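Local coordinates for protein metallo-beta-lactamase (Serratia marcescens, PDB 3VPE) that probably hydrolyses the amide bond of beta-lactam antibiotics with a pair of zinc ions, as a subclass B3 metallo-beta-lactamase, at residues G25-L30 with I210-H215; L69-H74 with F172-T177. One frame throughout, in Å; residues are numbered along the deposited sequence.

Contact 1 (G25-L30 with I210-H215). With ZN (zinc ion), chain C.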
loop_
_atom_site.group_PDB
_atom_site.type_symbol
_atom_site.label_atom_id
_atom_site.label_comp_id
_atom_site.label_asym_id
_atom_site.label_seq_id
_atom_site.Cartn_x
_atom_site.Cartn_y
_atom_site.Cartn_z
ATOM N N GLY A 25 12.658 -1.690 0.061
ATOM C CA GLY A 25 11.862 -2.844 0.407
ATOM C C GLY A 25 10.361 -2.647 0.606
ATOM O O GLY A 25 9.638 -3.629 0.668
ATOM N N ILE A 26 9.907 -1.393 0.718
ATOM C CA ILE A 26 8.473 -1.134 0.971
ATOM C C ILE A 26 7.979 -0.031 0.040
ATOM O O ILE A 26 8.584 1.043 -0.077
ATOM C CB ILE A 26 8.194 -0.674 2.414
ATOM C CG1 ILE A 26 8.624 -1.747 3.440
ATOM C CG2 ILE A 26 6.702 -0.324 2.607
ATOM C CD1 ILE A 26 7.763 -2.997 3.412
ATOM N N SER A 27 6.862 -0.286 -0.630
ATOM C CA SER A 27 6.331 0.726 -1.544
ATOM C C SER A 27 5.703 1.917 -0.873
ATOM O O SER A 27 5.031 1.795 0.139
ATOM C CB SER A 27 5.275 0.145 -2.493
ATOM O OG SER A 27 5.831 -0.870 -3.298
ATOM N N ALA A 28 5.972 3.080 -1.446
ATOM C CA ALA A 28 5.194 4.271 -1.174
ATOM C C ALA A 28 5.057 5.002 -2.504
ATOM O O ALA A 28 5.998 5.008 -3.296
ATOM C CB ALA A 28 5.841 5.151 -0.106
ATOM N N VAL A 29 3.888 5.594 -2.751
ATOM C CA VAL A 29 3.589 6.231 -4.026
ATOM C C VAL A 29 3.101 7.645 -3.800
ATOM O O VAL A 29 2.284 7.919 -2.904
ATOM C CB VAL A 29 2.563 5.402 -4.842
ATOM C CG1 VAL A 29 1.865 6.246 -5.903
ATOM C CG2 VAL A 29 3.270 4.210 -5.471
ATOM N N LEU A 30 3.638 8.563 -4.617
ATOM C CA LEU A 30 3.131 9.913 -4.635
ATOM C C LEU A 30 2.317 10.095 -5.895
ATOM O O LEU A 30 2.814 9.833 -6.984
ATOM C CB LEU A 30 4.274 10.918 -4.615
ATOM C CG LEU A 30 3.776 12.342 -4.364
ATOM C CD1 LEU A 30 3.394 12.556 -2.905
ATOM C CD2 LEU A 30 4.865 13.308 -4.738
ATOM N N ILE A 210 -1.701 -1.230 -14.189
ATOM C CA ILE A 210 -0.449 -1.081 -13.493
ATOM C C ILE A 210 -0.695 -1.413 -12.022
ATOM O O ILE A 210 -1.438 -0.695 -11.361
ATOM C CB ILE A 210 0.104 0.378 -13.579
ATOM C CG1 ILE A 210 0.386 0.765 -15.047
ATOM C CG2 ILE A 210 1.363 0.501 -12.719
ATOM C CD1 ILE A 210 0.762 2.228 -15.243
ATOM N N ALA A 211 -0.061 -2.469 -11.513
ATOM C CA ALA A 211 -0.137 -2.786 -10.085
ATOM C C ALA A 211 1.166 -2.443 -9.392
ATOM O O ALA A 211 2.275 -2.755 -9.876
ATOM C CB ALA A 211 -0.497 -4.240 -9.843
ATOM N N ILE A 212 1.015 -1.788 -8.235
ATOM C CA ILE A 212 2.134 -1.517 -7.307
ATOM C C ILE A 212 1.793 -2.259 -6.026
ATOM O O ILE A 212 0.836 -1.908 -5.345
ATOM C CB ILE A 212 2.328 -0.012 -7.015
ATOM C CG1 ILE A 212 2.564 0.724 -8.357
ATOM C CG2 ILE A 212 3.463 0.181 -6.017
ATOM C CD1 ILE A 212 1.897 2.077 -8.514
ATOM N N ALA A 213 2.532 -3.330 -5.735
ATOM C CA ALA A 213 2.235 -4.134 -4.530
ATOM C C ALA A 213 2.923 -3.514 -3.327
ATOM O O ALA A 213 4.017 -2.959 -3.425
ATOM C CB ALA A 213 2.717 -5.576 -4.732
ATOM N N ALA A 214 2.273 -3.599 -2.171
ATOM C CA ALA A 214 2.807 -2.977 -0.960
ATOM C C ALA A 214 4.253 -3.437 -0.665
ATOM O O ALA A 214 5.066 -2.606 -0.300
ATOM C CB ALA A 214 1.858 -3.236 0.208
ATOM N N HIS A 215 4.526 -4.735 -0.840
ATOM C CA HIS A 215 5.903 -5.218 -0.961
ATOM C C HIS A 215 6.200 -5.256 -2.443
ATOM O O HIS A 215 5.632 -6.092 -3.148
ATOM C CB HIS A 215 6.026 -6.592 -0.313
ATOM C CG HIS A 215 5.981 -6.528 1.178
ATOM N ND1 HIS A 215 7.108 -6.386 1.931
ATOM C CD2 HIS A 215 4.904 -6.572 2.064
ATOM C CE1 HIS A 215 6.765 -6.284 3.238
ATOM N NE2 HIS A 215 5.413 -6.420 3.330
HETATM ZN ZN ZN C . 4.230 -5.817 4.894
HETATM O O HOH W 1 9.525 -6.324 0.679
HETATM O O HOH W 2 3.450 -6.404 6.721
HETATM O O HOH W 3 2.603 -7.105 4.119
#
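Ser27 reaches across to the chain around Ala214 at the point where the two sheets of the alpha-beta/beta-alpha metallo-beta-lactamase sandwich draw together beneath the zinc site. Two hydrogen bonds fasten it to consecutive carbonyls: its N gives a nearly straight bond to Ala214 O (3.0 Å, 166° at the hydrogen), and its hydroxyl OG donates to Ala213 O at 2.8 Å. In the second, OG sits 20° from the carbonyl plane. With OG beside its own backbone N (chi1 -61°), the hydroxyl and the amide face the same bend, where strand 210-213 gives way to loop, and the buried serine oxygen is satisfied there. Toward the strands Val29 CG2 meets Ile212 CD1 at 4.0 Å, and Ile212 CG2 also packs against the serine side chain. Phe172 of strand 166-173 touches Ser27, Val29 and Ile212 and closes this tightly filled part.

The other end is the hydrated one, with no direct hydrogen bond between Gly25 or Ile26 and His215. Ile26 and His215 run side by side, pointing the same way, and Ile26 CD1 approaches ring atom CE1 of His215 obliquely, at 3.4 Å. A water links the two chains, donating to Gly25 O and accepting from His215 ND1; with NE2 bound to zinc, ND1 carries the proton it gives to the water, and the two ends together restrain the ring's rotation. His215 thus joins Asp76 and His77 in holding the second zinc, and two waters in the plane of its ring complete the coordination. The zinc bond itself, from His215 NE2, measures 2.0 Å.

Contact 2 (L69-H74 with F172-T177). With ZN (zinc ion), chain B; ACT (acetate ion), chain I.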
loop_
_atom_site.group_PDB
_atom_site.type_symbol
_atom_site.label_atom_id
_atom_site.label_comp_id
_atom_site.label_asym_id
_atom_site.label_seq_id
_atom_site.Cartn_x
_atom_site.Cartn_y
_atom_site.Cartn_z
ATOM N N LEU A 69 -2.729 7.905 2.288
ATOM C CA LEU A 69 -3.620 6.729 2.291
ATOM C C LEU A 69 -2.871 5.563 2.898
ATOM O O LEU A 69 -1.715 5.356 2.566
ATOM C CB LEU A 69 -4.070 6.402 0.862
ATOM C CG LEU A 69 -4.605 7.602 0.065
ATOM C CD1 LEU A 69 -5.060 7.076 -1.295
ATOM C CD2 LEU A 69 -5.751 8.295 0.772
ATOM N N SER A 70 -3.507 4.801 3.789
ATOM C CA SER A 70 -2.860 3.631 4.367
ATOM C C SER A 70 -3.430 2.351 3.747
ATOM O O SER A 70 -4.642 2.188 3.726
ATOM C CB SER A 70 -3.149 3.612 5.878
ATOM O OG SER A 70 -2.669 2.394 6.476
ATOM N N THR A 71 -2.566 1.452 3.275
ATOM C CA THR A 71 -3.014 0.091 2.917
ATOM C C THR A 71 -3.373 -0.683 4.181
ATOM O O THR A 71 -4.527 -1.058 4.376
ATOM C CB THR A 71 -1.941 -0.699 2.135
ATOM O OG1 THR A 71 -0.694 -0.651 2.841
ATOM C CG2 THR A 71 -1.794 -0.119 0.688
ATOM N N HIS A 72 -2.398 -0.919 5.062
ATOM C CA HIS A 72 -2.726 -1.576 6.315
ATOM C C HIS A 72 -1.763 -1.165 7.410
ATOM O O HIS A 72 -0.643 -0.675 7.155
ATOM C CB HIS A 72 -2.835 -3.110 6.155
ATOM C CG HIS A 72 -1.519 -3.805 5.927
ATOM N ND1 HIS A 72 -1.039 -4.069 4.703
ATOM C CD2 HIS A 72 -0.612 -4.350 6.831
ATOM C CE1 HIS A 72 0.136 -4.727 4.808
ATOM N NE2 HIS A 72 0.407 -4.893 6.115
ATOM N N SER A 73 -2.222 -1.379 8.642
ATOM C CA SER A 73 -1.585 -0.856 9.850
ATOM C C SER A 73 -0.522 -1.786 10.471
ATOM O O SER A 73 -0.622 -2.156 11.667
ATOM C CB SER A 73 -2.710 -0.469 10.833
ATOM O OG SER A 73 -3.585 -1.564 11.002
ATOM N N HIS A 74 0.462 -2.191 9.663
ATOM C CA HIS A 74 1.658 -2.880 10.169
ATOM C C HIS A 74 2.806 -1.928 10.087
ATOM O O HIS A 74 2.825 -1.082 9.175
ATOM C CB HIS A 74 1.954 -4.130 9.369
ATOM C CG HIS A 74 1.035 -5.269 9.682
ATOM N ND1 HIS A 74 0.865 -6.308 8.854
ATOM C CD2 HIS A 74 0.244 -5.518 10.798
ATOM C CE1 HIS A 74 0.000 -7.174 9.406
ATOM N NE2 HIS A 74 -0.378 -6.689 10.593
ATOM N N PHE A 172 -2.790 0.248 -6.193
ATOM C CA PHE A 172 -1.821 0.034 -5.103
ATOM C C PHE A 172 -2.396 -1.106 -4.271
ATOM O O PHE A 172 -3.330 -0.900 -3.495
ATOM C CB PHE A 172 -1.622 1.316 -4.296
ATOM C CG PHE A 172 -0.394 1.309 -3.399
ATOM C CD1 PHE A 172 0.655 2.170 -3.652
ATOM C CD2 PHE A 172 -0.282 0.444 -2.310
ATOM C CE1 PHE A 172 1.795 2.207 -2.836
ATOM C CE2 PHE A 172 0.839 0.460 -1.478
ATOM C CZ PHE A 172 1.886 1.353 -1.731
ATOM N N ALA A 173 -1.846 -2.318 -4.480
ATOM C CA ALA A 173 -2.391 -3.545 -3.929
ATOM C C ALA A 173 -1.918 -3.780 -2.514
ATOM O O ALA A 173 -0.719 -3.895 -2.240
ATOM C CB ALA A 173 -2.024 -4.761 -4.811
ATOM N N ASP A 174 -2.879 -3.819 -1.605
ATOM C CA ASP A 174 -2.567 -4.201 -0.234
ATOM C C ASP A 174 -2.081 -5.642 -0.223
ATOM O O ASP A 174 -2.317 -6.431 -1.159
ATOM C CB ASP A 174 -3.829 -4.061 0.606
ATOM C CG ASP A 174 -3.556 -4.174 2.101
ATOM O OD1 ASP A 174 -2.380 -3.940 2.495
ATOM O OD2 ASP A 174 -4.530 -4.441 2.839
ATOM N N SER A 175 -1.430 -6.012 0.874
ATOM C CA SER A 175 -0.946 -7.397 1.024
ATOM C C SER A 175 -2.061 -8.382 1.238
ATOM O O SER A 175 -2.966 -8.118 2.032
ATOM C CB SER A 175 -0.042 -7.456 2.258
ATOM O OG SER A 175 1.047 -6.569 2.072
ATOM N N LEU A 176 -1.972 -9.522 0.551
ATOM C CA LEU A 176 -3.006 -10.559 0.613
ATOM C C LEU A 176 -2.423 -11.834 1.200
ATOM O O LEU A 176 -2.929 -12.938 0.951
ATOM C CB LEU A 176 -3.574 -10.849 -0.777
ATOM C CG LEU A 176 -4.139 -9.623 -1.525
ATOM C CD1 LEU A 176 -4.761 -10.022 -2.874
ATOM C CD2 LEU A 176 -5.154 -8.830 -0.690
ATOM N N THR A 177 -1.363 -11.668 1.992
ATOM C CA THR A 177 -0.606 -12.816 2.523
ATOM C C THR A 177 -1.060 -13.325 3.910
ATOM O O THR A 177 -1.208 -12.529 4.866
ATOM C CB THR A 177 0.865 -12.438 2.634
ATOM O OG1 THR A 177 0.963 -11.175 3.326
ATOM C CG2 THR A 177 1.458 -12.303 1.225
HETATM ZN ZN ZN B . 1.488 -6.452 6.895
HETATM C C ACT I . 0.711 -10.690 -1.779
HETATM O O ACT I . 1.954 -10.761 -1.618
HETATM O OXT ACT I . 0.104 -9.671 -1.398
HETATM C CH3 ACT I . -0.019 -11.851 -2.445
HETATM O O HOH W 2 3.450 -6.404 6.721
#
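His72 and Asp174 meet through a short hydrogen bond, ND1 to OD1 at 2.6 Å, in which OD1 offers its syn lone pair and lies near the imidazole plane, although the ring and carboxylate planes are 42° apart. This bond keeps the ND1 edge occupied and points NE2 at the first zinc, bound at 2.0 Å; the buried carboxylate would probably make the imidazole a stronger electron donor to the metal. His74 binds the same ion through ND1 at 2.1 Å, His150 supplies a third nitrogen, and a water in the plane of the His72 ring completes the site and bridges to the second zinc.

Around this first shell, Ser175 OG approaches ring carbon CE1 of His72 at the edge, 3.4 Å away. Asp174 extends its carboxylate away from its backbone N (chi1 -169°), which carries OD1 past Thr71 CB to the histidine. Thr71 in turn sets its methyl CG2 obliquely against the Phe172 ring, 3.4 Å from CD2, the two side chains crossing at about a right angle. Farther out, Asp41 holds the Thr71 hydroxyl, Asp111 holds His74 NE2 and Thr156 OG1 holds the backbone N of Asp174. Past the aspartate, Leu176 N binds OXT of an acetate, probably from the crystallisation liquor.

The metal-binding loop 69-74 runs from the end of strand 65-69 to helix 75-78, with His74 as N-cap; helix 96-104 touches it through Asn98, and strand 155-163 packs Trp157 against Thr71 beside strand 166-173.

In the fold
From the N terminus the chain enters segment 25-30, leading into strand 29-31 of the seven-stranded sheet, and then passes through strand 65-69 to the zinc loop. Contact 2 closes the first, inner loop, bringing 69-74 against the end of strand 166-173 in the five-stranded sheet. Contact 1 closes only later, when 210-215 returns to 25-30, so contact 2 is nested inside its loop. Strands 166-173 and 210-213 are neighbours, and Ala173 is probably hydrogen-bonded to Ile212 and Ala214. Both contacts tie one sheet to the other. Their centres are 9 Å apart, and a water shared by the two zincs joins their metal ends.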